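Local coordinates for protein chitinase (Chromobacterium violaceum, PDB 4TXG) that probably hydrolyses the glycosidic bonds of chitin as a family 18 glycoside hydrolase, and probably binds chitin through a carbohydrate-binding module, at residues Asp733-Val737 with Ser767-Val771. Residues are numbered along the deposited sequence; the frame is centred on the assembly and turned at random.
With CS (cesium ion), chain G.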
loop_
_atom_site.group_PDB
_atom_site.type_symbol
_atom_site.label_atom_id
_atom_site.label_comp_id
_atom_site.label_asym_id
_atom_site.label_seq_id
_atom_site.Cartn_x
_atom_site.Cartn_y
_atom_site.Cartn_z
ATOM N N ASP A 733 -14.274 6.485 -11.956
ATOM C CA ASP A 733 -14.002 5.369 -11.050
ATOM C C ASP A 733 -14.375 4.000 -11.633
ATOM O O ASP A 733 -13.636 3.024 -11.460
ATOM C CB ASP A 733 -14.769 5.545 -9.733
ATOM C CG ASP A 733 -14.253 6.697 -8.887
ATOM O OD1 ASP A 733 -13.138 7.196 -9.143
ATOM O OD2 ASP A 733 -14.966 7.090 -7.935
ATOM N N PHE A 734 -15.533 3.916 -12.284
ATOM C CA PHE A 734 -16.043 2.607 -12.678
ATOM C C PHE A 734 -16.564 2.536 -14.086
ATOM O O PHE A 734 -17.139 3.489 -14.612
ATOM C CB PHE A 734 -17.166 2.169 -11.736
ATOM C CG PHE A 734 -16.757 2.121 -10.298
ATOM C CD1 PHE A 734 -15.832 1.182 -9.867
ATOM C CD2 PHE A 734 -17.285 3.017 -9.382
ATOM C CE1 PHE A 734 -15.454 1.125 -8.533
ATOM C CE2 PHE A 734 -16.897 2.980 -8.044
ATOM C CZ PHE A 734 -15.988 2.036 -7.618
ATOM N N ASN A 735 -16.374 1.363 -14.674
ATOM C CA ASN A 735 -17.106 0.973 -15.862
ATOM C C ASN A 735 -18.198 0.006 -15.425
ATOM O O ASN A 735 -17.896 -1.090 -14.949
ATOM C CB ASN A 735 -16.174 0.315 -16.878
ATOM C CG ASN A 735 -15.095 1.252 -17.361
ATOM O OD1 ASN A 735 -15.373 2.395 -17.713
ATOM N ND2 ASN A 735 -13.852 0.777 -17.371
ATOM N N ARG A 736 -19.458 0.398 -15.557
ATOM C CA ARG A 736 -20.518 -0.501 -15.118
ATOM C C ARG A 736 -20.806 -1.532 -16.195
ATOM O O ARG A 736 -20.976 -1.200 -17.363
ATOM C CB ARG A 736 -21.788 0.261 -14.749
ATOM C CG ARG A 736 -22.788 -0.632 -14.010
ATOM C CD ARG A 736 -23.767 0.155 -13.148
ATOM N NE ARG A 736 -24.588 -0.764 -12.357
ATOM C CZ ARG A 736 -24.220 -1.274 -11.186
ATOM N NH1 ARG A 736 -23.040 -0.961 -10.647
ATOM N NH2 ARG A 736 -25.036 -2.105 -10.551
ATOM N N VAL A 737 -20.857 -2.790 -15.773
ATOM C CA VAL A 737 -20.994 -3.935 -16.666
ATOM C C VAL A 737 -22.387 -4.536 -16.515
ATOM O O VAL A 737 -22.955 -4.492 -15.430
ATOM C CB VAL A 737 -19.910 -4.984 -16.341
ATOM C CG1 VAL A 737 -20.242 -6.349 -16.922
ATOM C CG2 VAL A 737 -18.559 -4.483 -16.820
ATOM N N SER A 767 -17.740 -4.620 -7.380
ATOM C CA SER A 767 -18.616 -4.170 -6.301
ATOM C C SER A 767 -19.859 -3.504 -6.866
ATOM O O SER A 767 -19.967 -3.306 -8.075
ATOM C CB SER A 767 -17.880 -3.196 -5.373
ATOM O OG SER A 767 -17.496 -2.035 -6.093
ATOM N N HIS A 768 -20.792 -3.186 -5.976
ATOM C CA HIS A 768 -22.012 -2.442 -6.318
ATOM C C HIS A 768 -22.887 -3.221 -7.292
ATOM O O HIS A 768 -23.267 -2.733 -8.365
ATOM C CB HIS A 768 -21.654 -1.067 -6.876
ATOM C CG HIS A 768 -20.697 -0.309 -6.014
ATOM N ND1 HIS A 768 -19.784 0.592 -6.519
ATOM C CD2 HIS A 768 -20.486 -0.343 -4.672
ATOM C CE1 HIS A 768 -19.068 1.098 -5.530
ATOM N NE2 HIS A 768 -19.475 0.544 -4.398
ATOM N N TYR A 769 -23.225 -4.438 -6.879
ATOM C CA TYR A 769 -24.048 -5.337 -7.681
ATOM C C TYR A 769 -25.519 -4.969 -7.642
ATOM O O TYR A 769 -26.045 -4.571 -6.599
ATOM C CB TYR A 769 -23.886 -6.783 -7.189
ATOM C CG TYR A 769 -22.505 -7.359 -7.390
ATOM C CD1 TYR A 769 -21.520 -7.215 -6.416
ATOM C CD2 TYR A 769 -22.197 -8.068 -8.544
ATOM C CE1 TYR A 769 -20.253 -7.745 -6.605
ATOM C CE2 TYR A 769 -20.941 -8.593 -8.740
ATOM C CZ TYR A 769 -19.975 -8.434 -7.764
ATOM O OH TYR A 769 -18.721 -8.967 -7.959
ATOM N N THR A 770 -26.192 -5.108 -8.778
ATOM C CA THR A 770 -27.654 -5.067 -8.769
ATOM C C THR A 770 -28.228 -6.224 -9.560
ATOM O O THR A 770 -27.595 -6.751 -10.486
ATOM C CB THR A 770 -28.225 -3.751 -9.347
ATOM O OG1 THR A 770 -27.710 -3.525 -10.665
ATOM C CG2 THR A 770 -27.887 -2.566 -8.448
ATOM N N VAL A 771 -29.441 -6.611 -9.188
ATOM C CA VAL A 771 -30.171 -7.649 -9.900
ATOM C C VAL A 771 -31.454 -7.037 -10.444
ATOM O O VAL A 771 -32.268 -6.516 -9.678
ATOM C CB VAL A 771 -30.487 -8.850 -8.987
ATOM C CG1 VAL A 771 -31.300 -9.905 -9.750
ATOM C CG2 VAL A 771 -29.188 -9.451 -8.440
HETATM CS CS CS G . -19.877 4.829 -14.721
HETATM O O HOH W 1 -21.073 3.087 -12.262
#
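Arg-736 reaches across to strand 767-771, where its NH1 and NH2 both donate hydrogen bonds to His-768 O, each 2.9 Å long. That oxygen sits in the guanidinium plane, and both donors lie in its carbonyl plane, so the paired bonds resist rotation of the flat group. Arg-736 NH2 also donates to Thr-770 OG1 at 3.0 Å, a noticeably bent bond (144° at the hydrogen). With CG anti to the backbone N (chi1 -168°) and the chain extended to NE, the side chain spans the gap. Strands 734-740 and 767-773 are next-but-one neighbours in a six-stranded sheet of the Chitinase C region, with strand 694-700 antiparallel to both between them; the case illustrates how a long side chain can link strands that share no backbone hydrogen bonds. Tyr-769 points away and stacks on Phe-661 of a second sheet, consistent with a beta-sandwich. From the middle strand, Asp-698 forms a salt bridge to Arg-736 NH1 and accepts from His-768 ND1, while Gln-696 OE1 accepts from Arg-736 NE. The aromatic end is looser, at the protein surface where both rings are partly exposed. Here the His-768 edge is directed at the Phe-734 face in an offset edge-to-face pair, planes at 87°, with His-768 CE1 3.8 Å from Phe-734 CE2. Ser-767 OG, hydrogen-bonded to Gly-450 O, lies over the imidazole face. Beyond, Phe-734 O and Ser-719 OG bind a cesium ion.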